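Local coordinates for protein putative acetyltransferase (Clostridium difficile, PDB 3DSB) that is a putative GNAT-family protein that probably transfers an acyl group, perhaps from acetyl-CoA, to a substrate not yet identified, crystallised here with bound trimethyl glycine, at residues Leu85-Val90 and Val120-Tyr125; Ala68-Thr73 and Tyr104-Ile109; Lys54-Val59 and Tyr72-Ser77. All coordinates share one frame; numbering follows the deposited sequence. Where two conformers were deposited one is given.

Interaction 1 of 3, residues Leu85-Val90 and Val120-Tyr125; sequences LWIQSV and VGMRLY. With BET (trimethyl glycine), chain D; BET (trimethyl glycine), chain F.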
loop_
_atom_site.group_PDB
_atom_site.type_symbol
_atom_site.label_atom_id
_atom_site.label_comp_id
_atom_site.label_asym_id
_atom_site.label_seq_id
_atom_site.Cartn_x
_atom_site.Cartn_y
_atom_site.Cartn_z
ATOM N N LEU A 85 -1.142 5.767 5.866
ATOM C CA LEU A 85 -0.902 6.621 4.735
ATOM C C LEU A 85 0.514 6.328 4.202
ATOM O O LEU A 85 1.469 6.324 5.006
ATOM C CB LEU A 85 -1.084 8.070 5.200
ATOM C CG LEU A 85 -0.996 9.230 4.225
ATOM C CD1 LEU A 85 -1.962 10.334 4.642
ATOM C CD2 LEU A 85 0.412 9.765 4.144
ATOM N N TRP A 86 0.631 6.036 2.899
ATOM C CA TRP A 86 1.949 5.715 2.309
ATOM C C TRP A 86 2.356 6.858 1.388
ATOM O O TRP A 86 1.716 7.099 0.369
ATOM C CB TRP A 86 1.875 4.423 1.483
ATOM C CG TRP A 86 1.846 3.198 2.289
ATOM C CD1 TRP A 86 0.793 2.682 2.995
ATOM C CD2 TRP A 86 2.987 2.364 2.597
ATOM N NE1 TRP A 86 1.183 1.512 3.652
ATOM C CE2 TRP A 86 2.518 1.287 3.404
ATOM C CE3 TRP A 86 4.318 2.344 2.160
ATOM C CZ2 TRP A 86 3.373 0.270 3.868
ATOM C CZ3 TRP A 86 5.163 1.352 2.640
ATOM C CH2 TRP A 86 4.685 0.316 3.460
ATOM N N ILE A 87 3.428 7.564 1.745
ATOM C CA ILE A 87 3.928 8.668 0.886
ATOM C C ILE A 87 4.684 8.029 -0.256
ATOM O O ILE A 87 5.661 7.288 -0.012
ATOM C CB ILE A 87 4.846 9.633 1.686
ATOM C CG1 ILE A 87 4.037 10.297 2.807
ATOM C CG2 ILE A 87 5.498 10.666 0.752
ATOM C CD1 ILE A 87 4.887 11.099 3.781
ATOM N N GLN A 88 4.287 8.330 -1.485
ATOM C CA GLN A 88 4.857 7.722 -2.694
ATOM C C GLN A 88 5.787 8.630 -3.468
ATOM O O GLN A 88 6.639 8.162 -4.207
ATOM C CB GLN A 88 3.750 7.238 -3.646
ATOM C CG GLN A 88 2.773 6.261 -3.015
ATOM C CD GLN A 88 3.370 4.935 -2.552
ATOM O OE1 GLN A 88 4.561 4.651 -2.778
ATOM N NE2 GLN A 88 2.534 4.115 -1.881
ATOM N N SER A 89 5.653 9.947 -3.298
ATOM C CA SER A 89 6.507 10.871 -4.023
ATOM C C SER A 89 6.479 12.255 -3.418
ATOM O O SER A 89 5.466 12.699 -2.890
ATOM C CB SER A 89 6.026 10.992 -5.468
ATOM O OG SER A 89 4.705 11.537 -5.508
ATOM N N VAL A 90 7.608 12.935 -3.539
ATOM C CA VAL A 90 7.711 14.367 -3.226
ATOM C C VAL A 90 8.637 14.981 -4.273
ATOM O O VAL A 90 9.698 14.438 -4.565
ATOM C CB VAL A 90 8.325 14.627 -1.822
ATOM C CG1 VAL A 90 8.249 16.119 -1.469
ATOM C CG2 VAL A 90 7.704 13.762 -0.704
ATOM N N VAL A 120 -3.555 5.271 11.231
ATOM C CA VAL A 120 -2.833 4.540 12.262
ATOM C C VAL A 120 -1.310 4.569 12.110
ATOM O O VAL A 120 -0.586 4.095 12.979
ATOM C CB VAL A 120 -3.370 3.079 12.381
ATOM C CG1 VAL A 120 -4.828 3.110 12.850
ATOM C CG2 VAL A 120 -3.291 2.383 11.031
ATOM N N GLY A 121 -0.838 5.154 11.023
ATOM C CA GLY A 121 0.589 5.232 10.791
ATOM C C GLY A 121 0.863 5.888 9.445
ATOM O O GLY A 121 -0.062 6.096 8.651
HETATM N N MSE A 122 2.137 6.208 9.204
HETATM C CA MSE A 122 2.554 6.880 7.977
HETATM C C MSE A 122 3.815 6.192 7.540
HETATM O O MSE A 122 4.756 6.062 8.338
HETATM C CB MSE A 122 2.817 8.382 8.236
HETATM C CG MSE A 122 3.059 9.156 6.979
HETATM SE SE MSE A 122 3.397 11.021 7.434
HETATM C CE MSE A 122 5.364 10.921 7.391
ATOM N N ARG A 123 3.831 5.697 6.298
ATOM C CA ARG A 123 4.913 4.838 5.836
ATOM C C ARG A 123 5.425 5.218 4.470
ATOM O O ARG A 123 4.757 5.941 3.763
ATOM C CB ARG A 123 4.444 3.382 5.833
ATOM C CG ARG A 123 4.263 2.844 7.240
ATOM C CD ARG A 123 3.657 1.448 7.266
ATOM N NE ARG A 123 3.786 0.932 8.626
ATOM C CZ ARG A 123 3.284 -0.230 9.023
ATOM N NH1 ARG A 123 2.628 -0.983 8.157
ATOM N NH2 ARG A 123 3.444 -0.602 10.288
ATOM N N LEU A 124 6.614 4.729 4.115
ATOM C CA LEU A 124 7.057 4.827 2.732
ATOM C C LEU A 124 8.040 3.701 2.485
ATOM O O LEU A 124 8.609 3.123 3.445
ATOM C CB LEU A 124 7.648 6.208 2.382
ATOM C CG LEU A 124 8.892 6.674 3.145
ATOM C CD1 LEU A 124 10.185 6.007 2.653
ATOM C CD2 LEU A 124 9.035 8.209 3.058
ATOM N N TYR A 125 8.279 3.385 1.214
ATOM C CA TYR A 125 9.416 2.471 0.867
ATOM C C TYR A 125 10.358 3.219 -0.068
ATOM O O TYR A 125 9.918 4.061 -0.872
ATOM C CB TYR A 125 8.953 1.085 0.303
ATOM C CG TYR A 125 8.097 1.176 -0.967
ATOM C CD1 TYR A 125 8.711 1.221 -2.234
ATOM C CD2 TYR A 125 6.698 1.288 -0.906
ATOM C CE1 TYR A 125 7.959 1.369 -3.418
ATOM C CE2 TYR A 125 5.934 1.375 -2.088
ATOM C CZ TYR A 125 6.576 1.454 -3.334
ATOM O OH TYR A 125 5.876 1.612 -4.541
HETATM N N BET D . 1.130 -3.558 10.964
HETATM C CA BET D . -0.300 -3.184 10.698
HETATM C C BET D . -1.400 -4.222 10.870
HETATM O O BET D . -2.328 -4.336 9.995
HETATM O OXT BET D . -1.403 -4.837 11.970
HETATM C C1 BET D . 1.847 -3.450 9.706
HETATM C C2 BET D . 1.796 -2.672 11.929
HETATM C C3 BET D . 1.286 -4.929 11.467
HETATM N N BET F . 7.774 1.136 -8.302
HETATM C CA BET F . 6.418 1.449 -8.823
HETATM C C BET F . 6.082 2.868 -9.207
HETATM O O BET F . 4.970 3.492 -8.873
HETATM O OXT BET F . 6.921 3.271 -10.022
HETATM C C1 BET F . 8.346 -0.075 -8.909
HETATM C C2 BET F . 8.732 2.246 -8.425
HETATM C C3 BET F . 7.527 0.811 -6.904
HETATM O O HOH W 1 6.281 4.618 -0.430
HETATM O O HOH W 2 6.601 4.908 -4.545
#
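Leu85-Val90 and Val120-Tyr125 are the parallel strands of a beta-alpha-beta unit whose crossover is helix 101-115, and together they make the splayed strand pair of the GNAT fold. Leu85 N donates to Gly121 O, Arg123 N to Leu85 O (2.8 Å) and Ile87 N to Arg123 O, which sets Leu85 beside Met122 and Trp86 beside Arg123. Beyond Ile87 the ladder gives out. The axes diverge by 30°, Gln88 and Ser89 form a classic beta bulge opposite Met71, and a water fills in for the missing strand bonds: it accepts from Tyr125 N at 2.9 Å and donates to Ile87 O and Gln88 OE1. In GNAT enzymes the pantetheine arm of acetyl-CoA usually enters such a split; no CoA is bound here, and trimethyl glycine lies near the Arg123 guanidinium and, as a second molecule, near the Tyr125 ring.

On the face carrying Trp86, Arg123 CB sits 3.5 Å from the centroid of the six-membered indole ring and only 4° off its normal, a centred CH-pi contact. With CG anti to the carbonyl carbon (chi1 -70°) and the chain then extended, Arg123 CD passes Trp86 CZ2 at 3.6 Å before the guanidinium leads off to a salt bridge with Glu151 of the second subunit. Trp86 NE1 is held by Glu75. The Tyr125 ring receives Trp86 CZ3 at its edge, 3.9 Å from Tyr125 CD2, while its hydroxyl bonds to Glu75 of the second subunit; Met122-Tyr125 also continue the sheet into that subunit. On the face of Leu85, this residue, in one of its two conformers, runs alongside Met122 (selenomethionine), and Ile87 CD1 meets the terminal methyl CE of Met122 at 3.6 Å.

Interaction 2 of 3, residues Ala68-Thr73 and Tyr104-Ile109; sequences AQIMYT and YLFNYI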
loop_
_atom_site.group_PDB
_atom_site.type_symbol
_atom_site.label_atom_id
_atom_site.label_comp_id
_atom_site.label_asym_id
_atom_site.label_seq_id
_atom_site.Cartn_x
_atom_site.Cartn_y
_atom_site.Cartn_z
ATOM N N ALA A 68 5.503 22.522 -6.306
ATOM C CA ALA A 68 5.886 21.239 -5.684
ATOM C C ALA A 68 4.685 20.382 -5.480
ATOM O O ALA A 68 3.553 20.865 -5.502
ATOM C CB ALA A 68 6.584 21.469 -4.355
ATOM N N GLN A 69 4.937 19.080 -5.316
ATOM C CA GLN A 69 3.826 18.118 -5.079
ATOM C C GLN A 69 4.244 17.041 -4.122
ATOM O O GLN A 69 5.434 16.699 -4.029
ATOM C CB GLN A 69 3.366 17.461 -6.379
ATOM C CG GLN A 69 4.420 16.578 -7.052
ATOM C CD GLN A 69 4.145 15.065 -6.819
ATOM O OE1 GLN A 69 3.254 14.476 -7.450
ATOM N NE2 GLN A 69 4.936 14.442 -5.954
ATOM N N ILE A 70 3.236 16.487 -3.451
ATOM C CA ILE A 70 3.461 15.271 -2.637
ATOM C C ILE A 70 2.248 14.370 -2.855
ATOM O O ILE A 70 1.109 14.866 -2.973
ATOM C CB ILE A 70 3.642 15.632 -1.120
ATOM C CG1 ILE A 70 4.049 14.413 -0.301
ATOM C CG2 ILE A 70 2.448 16.378 -0.549
ATOM C CD1 ILE A 70 4.705 14.757 1.084
HETATM N N MSE A 71 2.482 13.058 -2.949
HETATM C CA MSE A 71 1.426 12.087 -3.245
HETATM C C MSE A 71 1.429 10.977 -2.224
HETATM O O MSE A 71 2.512 10.530 -1.811
HETATM C CB MSE A 71 1.599 11.464 -4.632
HETATM C CG MSE A 71 0.371 10.723 -5.099
HETATM SE SE MSE A 71 0.317 8.824 -4.581
HETATM C CE MSE A 71 1.138 8.068 -6.182
ATOM N N TYR A 72 0.249 10.584 -1.762
ATOM C CA TYR A 72 0.134 9.390 -0.907
ATOM C C TYR A 72 -1.009 8.507 -1.325
ATOM O O TYR A 72 -1.997 8.975 -1.917
ATOM C CB TYR A 72 -0.008 9.730 0.575
ATOM C CG TYR A 72 -1.183 10.592 0.936
ATOM C CD1 TYR A 72 -2.465 10.056 1.096
ATOM C CD2 TYR A 72 -1.028 11.967 1.130
ATOM C CE1 TYR A 72 -3.564 10.864 1.445
ATOM C CE2 TYR A 72 -2.081 12.763 1.499
ATOM C CZ TYR A 72 -3.350 12.230 1.648
ATOM O OH TYR A 72 -4.389 13.037 2.033
ATOM N N THR A 73 -0.862 7.225 -0.992
ATOM C CA THR A 73 -1.951 6.270 -1.145
ATOM C C THR A 73 -2.311 5.726 0.242
ATOM O O THR A 73 -1.652 6.042 1.232
ATOM C CB THR A 73 -1.529 5.093 -2.037
ATOM O OG1 THR A 73 -0.401 4.456 -1.470
ATOM C CG2 THR A 73 -1.166 5.515 -3.456
ATOM N N TYR A 104 7.952 21.499 4.375
ATOM C CA TYR A 104 6.582 22.005 4.537
ATOM C C TYR A 104 5.581 20.937 4.080
ATOM O O TYR A 104 4.538 20.707 4.738
ATOM C CB TYR A 104 6.325 23.288 3.735
ATOM C CG TYR A 104 6.902 24.560 4.298
ATOM C CD1 TYR A 104 6.653 24.938 5.609
ATOM C CD2 TYR A 104 7.698 25.371 3.497
ATOM C CE1 TYR A 104 7.206 26.129 6.119
ATOM C CE2 TYR A 104 8.252 26.560 3.983
ATOM C CZ TYR A 104 8.009 26.916 5.294
ATOM O OH TYR A 104 8.579 28.096 5.773
ATOM N N LEU A 105 5.864 20.312 2.939
ATOM C CA LEU A 105 4.944 19.277 2.420
ATOM C C LEU A 105 4.931 18.066 3.322
ATOM O O LEU A 105 3.878 17.546 3.666
ATOM C CB LEU A 105 5.347 18.873 0.995
ATOM C CG LEU A 105 5.062 19.939 -0.066
ATOM C CD1 LEU A 105 5.658 19.487 -1.367
ATOM C CD2 LEU A 105 3.559 20.173 -0.177
ATOM N N PHE A 106 6.113 17.603 3.711
ATOM C CA PHE A 106 6.179 16.391 4.525
ATOM C C PHE A 106 5.483 16.605 5.874
ATOM O O PHE A 106 4.743 15.739 6.371
ATOM C CB PHE A 106 7.650 16.035 4.707
ATOM C CG PHE A 106 7.924 14.607 4.523
ATOM C CD1 PHE A 106 8.295 14.094 3.278
ATOM C CD2 PHE A 106 7.815 13.756 5.604
ATOM C CE1 PHE A 106 8.526 12.690 3.102
ATOM C CE2 PHE A 106 8.052 12.400 5.463
ATOM C CZ PHE A 106 8.405 11.865 4.208
ATOM N N ASN A 107 5.723 17.769 6.477
ATOM C CA ASN A 107 5.099 18.076 7.761
ATOM C C ASN A 107 3.600 18.300 7.637
ATOM O O ASN A 107 2.833 18.009 8.572
ATOM C CB ASN A 107 5.837 19.231 8.442
ATOM C CG ASN A 107 7.151 18.779 9.052
ATOM O OD1 ASN A 107 7.234 17.674 9.575
ATOM N ND2 ASN A 107 8.188 19.610 8.951
ATOM N N TYR A 108 3.158 18.799 6.483
ATOM C CA TYR A 108 1.729 18.911 6.218
ATOM C C TYR A 108 1.056 17.535 6.257
ATOM O O TYR A 108 -0.002 17.375 6.855
ATOM C CB TYR A 108 1.515 19.558 4.836
ATOM C CG TYR A 108 0.087 19.994 4.538
ATOM C CD1 TYR A 108 -0.333 21.269 4.915
ATOM C CD2 TYR A 108 -0.818 19.164 3.863
ATOM C CE1 TYR A 108 -1.597 21.719 4.671
ATOM C CE2 TYR A 108 -2.148 19.630 3.619
ATOM C CZ TYR A 108 -2.502 20.912 4.025
ATOM O OH TYR A 108 -3.794 21.433 3.804
ATOM N N ILE A 109 1.670 16.543 5.644
ATOM C CA ILE A 109 1.103 15.194 5.653
ATOM C C ILE A 109 1.201 14.602 7.070
ATOM O O ILE A 109 0.261 13.947 7.531
ATOM C CB ILE A 109 1.775 14.305 4.585
ATOM C CG1 ILE A 109 1.653 14.952 3.189
ATOM C CG2 ILE A 109 1.220 12.880 4.658
ATOM C CD1 ILE A 109 0.266 15.310 2.748
#
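Ile70, on the strand Ala68-Thr73, rises between Leu105 and Ile109 of the helix Tyr104-Ile109, packing one face of the central sheet of the GNAT fold against helix 101-115. Strand and helix run in roughly the same direction, 32° apart, with their axes 9.0 Å from each other at closest approach.

The dense part is centred on Ile70. Its CG1 branch stands anti to the backbone N (chi1 -173°) and carries CD1 up to the helix, where it meets Ile109 CG1 at 3.7 Å and also lies near Leu105 O and the Phe106 ring. The other branch, CG2, faces Leu105 CD2 at 4.0 Å. Ile70 thus slides past both Leu105 and Ile109, its side chain pointing opposite to theirs, in the space between two residues one helical turn apart. Toward the start of the strand segment, Leu105 CD1 rests on Ala68 CB at 3.7 Å. At the other end Ile109 CD1 touches the edge of the Tyr72 ring, 3.7 Å from Tyr72 CE2.

The looser side is formed by Tyr104, Asn107 and Tyr108, none of which touches Ala68-Thr73; Tyr104 is solvent-exposed and the other two partly so. On the strand, Gln69 and Met71 turn from the helix toward the reverse face of the sheet, where the Gln69 amide bonds to Ser89 and Asn24. Phe106 leaves the helix to one side and packs on Met122 and Leu124 of strand 119-127, the strand beyond 82-92.

No hydrogen bond crosses between strand and helix, and Leu105 O, close to Ile70 CD1, accepts from Ile109 N inside the helix (3.1 Å). Cohesion probably rests on the fit of branched aliphatic side chains and the exclusion of water, with no directional polar bond fixing the register.

Interaction 3 of 3, residues Lys54-Val59 and Tyr72-Ser77; sequences KGKYHV and YTYEWS. With BET (trimethyl glycine), chain D.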
loop_
_atom_site.group_PDB
_atom_site.type_symbol
_atom_site.label_atom_id
_atom_site.label_comp_id
_atom_site.label_asym_id
_atom_site.label_seq_id
_atom_site.Cartn_x
_atom_site.Cartn_y
_atom_site.Cartn_z
ATOM N N LYS A 54 -8.167 6.361 -4.647
ATOM C CA LYS A 54 -6.839 5.819 -4.996
ATOM C C LYS A 54 -5.687 6.488 -4.220
ATOM O O LYS A 54 -4.582 5.952 -4.217
ATOM C CB LYS A 54 -6.564 5.952 -6.487
ATOM C CG LYS A 54 -7.421 5.052 -7.448
ATOM C CD LYS A 54 -7.046 5.235 -8.914
ATOM C CE LYS A 54 -7.753 4.256 -9.905
ATOM N NZ LYS A 54 -9.238 4.525 -9.963
ATOM N N GLY A 55 -5.930 7.626 -3.558
ATOM C CA GLY A 55 -4.830 8.431 -3.007
ATOM C C GLY A 55 -5.072 9.897 -3.310
ATOM O O GLY A 55 -6.113 10.276 -3.889
ATOM N N LYS A 56 -4.127 10.731 -2.915
ATOM C CA LYS A 56 -4.256 12.179 -3.092
ATOM C C LYS A 56 -2.922 12.836 -3.422
ATOM O O LYS A 56 -1.885 12.484 -2.825
ATOM C CB LYS A 56 -4.776 12.837 -1.804
ATOM C CG LYS A 56 -6.070 12.325 -1.248
ATOM C CD LYS A 56 -7.293 12.823 -1.975
ATOM C CE LYS A 56 -8.520 12.443 -1.136
ATOM N NZ LYS A 56 -8.434 10.987 -0.632
ATOM N N TYR A 57 -2.945 13.793 -4.360
ATOM C CA TYR A 57 -1.877 14.766 -4.517
ATOM C C TYR A 57 -2.229 16.017 -3.763
ATOM O O TYR A 57 -3.390 16.478 -3.792
ATOM C CB TYR A 57 -1.694 15.174 -5.972
ATOM C CG TYR A 57 -1.301 14.080 -6.915
ATOM C CD1 TYR A 57 0.015 13.687 -7.032
ATOM C CD2 TYR A 57 -2.236 13.558 -7.814
ATOM C CE1 TYR A 57 0.383 12.696 -7.981
ATOM C CE2 TYR A 57 -1.903 12.589 -8.725
ATOM C CZ TYR A 57 -0.578 12.166 -8.820
ATOM O OH TYR A 57 -0.292 11.191 -9.748
ATOM N N HIS A 58 -1.209 16.604 -3.136
ATOM C CA HIS A 58 -1.278 17.984 -2.660
ATOM C C HIS A 58 -0.170 18.739 -3.376
ATOM O O HIS A 58 0.926 18.193 -3.622
ATOM C CB HIS A 58 -1.080 18.092 -1.140
ATOM C CG HIS A 58 -2.221 17.543 -0.347
ATOM N ND1 HIS A 58 -2.394 16.188 -0.142
ATOM C CD2 HIS A 58 -3.282 18.151 0.244
ATOM C CE1 HIS A 58 -3.495 15.988 0.567
ATOM N NE2 HIS A 58 -4.057 17.159 0.808
ATOM N N VAL A 59 -0.436 20.008 -3.671
ATOM C CA VAL A 59 0.536 20.848 -4.334
ATOM C C VAL A 59 0.769 22.103 -3.492
ATOM O O VAL A 59 -0.129 22.590 -2.769
ATOM C CB VAL A 59 0.045 21.257 -5.753
ATOM C CG1 VAL A 59 0.080 20.054 -6.682
ATOM C CG2 VAL A 59 -1.390 21.886 -5.729
ATOM N N TYR A 72 0.249 10.584 -1.762
ATOM C CA TYR A 72 0.134 9.390 -0.907
ATOM C C TYR A 72 -1.009 8.507 -1.325
ATOM O O TYR A 72 -1.997 8.975 -1.917
ATOM C CB TYR A 72 -0.008 9.730 0.575
ATOM C CG TYR A 72 -1.183 10.592 0.936
ATOM C CD1 TYR A 72 -2.465 10.056 1.096
ATOM C CD2 TYR A 72 -1.028 11.967 1.130
ATOM C CE1 TYR A 72 -3.564 10.864 1.445
ATOM C CE2 TYR A 72 -2.081 12.763 1.499
ATOM C CZ TYR A 72 -3.350 12.230 1.648
ATOM O OH TYR A 72 -4.389 13.037 2.033
ATOM N N THR A 73 -0.862 7.225 -0.992
ATOM C CA THR A 73 -1.951 6.270 -1.145
ATOM C C THR A 73 -2.311 5.726 0.242
ATOM O O THR A 73 -1.652 6.042 1.232
ATOM C CB THR A 73 -1.529 5.093 -2.037
ATOM O OG1 THR A 73 -0.401 4.456 -1.470
ATOM C CG2 THR A 73 -1.166 5.515 -3.456
ATOM N N TYR A 74 -3.327 4.849 0.289
ATOM C CA TYR A 74 -3.762 4.280 1.583
ATOM C C TYR A 74 -3.553 2.787 1.629
ATOM O O TYR A 74 -3.670 2.117 0.600
ATOM C CB TYR A 74 -5.264 4.443 1.772
ATOM C CG TYR A 74 -5.702 5.856 1.590
ATOM C CD1 TYR A 74 -5.539 6.757 2.609
ATOM C CD2 TYR A 74 -6.280 6.292 0.372
ATOM C CE1 TYR A 74 -5.961 8.113 2.465
ATOM C CE2 TYR A 74 -6.676 7.637 0.208
ATOM C CZ TYR A 74 -6.520 8.537 1.271
ATOM O OH TYR A 74 -6.919 9.852 1.137
ATOM N N GLU A 75 -3.298 2.286 2.840
ATOM C CA GLU A 75 -3.385 0.849 3.093
ATOM C C GLU A 75 -4.342 0.622 4.249
ATOM O O GLU A 75 -4.059 1.021 5.380
ATOM C CB GLU A 75 -2.012 0.313 3.522
ATOM C CG GLU A 75 -2.077 -1.152 3.980
ATOM C CD GLU A 75 -0.858 -1.610 4.787
ATOM O OE1 GLU A 75 0.191 -0.935 4.769
ATOM O OE2 GLU A 75 -0.982 -2.650 5.465
ATOM N N TRP A 76 -5.491 -0.018 3.971
ATOM C CA TRP A 76 -6.438 -0.298 5.056
ATOM C C TRP A 76 -5.875 -1.418 5.935
ATOM O O TRP A 76 -5.472 -2.465 5.422
ATOM C CB TRP A 76 -7.796 -0.730 4.494
ATOM C CG TRP A 76 -8.803 -0.942 5.605
ATOM C CD1 TRP A 76 -9.292 -2.142 6.050
ATOM C CD2 TRP A 76 -9.387 0.074 6.432
ATOM N NE1 TRP A 76 -10.166 -1.928 7.121
ATOM C CE2 TRP A 76 -10.235 -0.575 7.365
ATOM C CE3 TRP A 76 -9.271 1.479 6.476
ATOM C CZ2 TRP A 76 -10.975 0.141 8.315
ATOM C CZ3 TRP A 76 -10.021 2.181 7.421
ATOM C CH2 TRP A 76 -10.851 1.520 8.322
ATOM N N SER A 77 -5.899 -1.195 7.246
ATOM C CA SER A 77 -5.597 -2.230 8.212
ATOM C C SER A 77 -6.885 -2.719 8.873
ATOM O O SER A 77 -7.515 -1.977 9.649
ATOM C CB SER A 77 -4.639 -1.705 9.295
ATOM O OG SER A 77 -4.490 -2.662 10.352
HETATM N N BET D . 1.130 -3.558 10.964
HETATM C CA BET D . -0.300 -3.184 10.698
HETATM C C BET D . -1.400 -4.222 10.870
HETATM O O BET D . -2.328 -4.336 9.995
HETATM O OXT BET D . -1.403 -4.837 11.970
HETATM C C1 BET D . 1.847 -3.450 9.706
HETATM C C2 BET D . 1.796 -2.672 11.929
HETATM C C3 BET D . 1.286 -4.929 11.467
#
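Lys56 bends across two tyrosines of the adjoining strand, Tyr72 and Tyr74. Its CB lies off-centre over the Tyr72 ring, 4.2 Å from the centroid, a CH-pi contact. The chain then folds back at chi2 (-78°) and again at chi4, which brings NZ to the edge of the Tyr74 ring, near its plane, for a short 2.6 Å hydrogen bond to Tyr74 OH. NZ has a second partner in Glu52 O. His58 meets Tyr72 rim to rim: the ring planes are 25° apart, neither ring covers the other, and His58 CE1 approaches Tyr72 OH at 3.4 Å in the imidazole plane.

In the backbone, Lys56 N donates to Tyr72 O (2.9 Å) and Tyr72 N to Lys56 O (3.0 Å), a hydrogen-bonded antiparallel pair. Gly55, with backbone angles that suit glycine, brings its CA to 3.1 Å from Tyr72 O. At the far end of its strand Ser77 OG donates to a carboxylate oxygen, O, of trimethyl glycine. Paired strands 56-62 and 65-77 make up the antiparallel beta hairpin in the central sheet of the GNAT fold.

Overall arrangement
The three contacts belong to one compact core, their centres 8 to 10 Å apart. Strand 65-77 serves interactions 2 and 3, which share Tyr72 and Thr73, and Ile70 N to His58 O (2.9 Å) extends the hairpin pairing between them. Strand 65-77 also borders interaction 1 through Trp86 N to Thr73 O (2.8 Å), while Trp86 NE1 reaches Glu75 OE1 at 2.9 Å. On the face of the sheet toward helix 101-115, Leu85 packs against Ile109, tying interactions 1 and 2. One trimethyl glycine joins interactions 1 and 3, its pocket including Arg123 and Ser77; Tyr125 lines the other pocket. All three contacts also touch the second subunit.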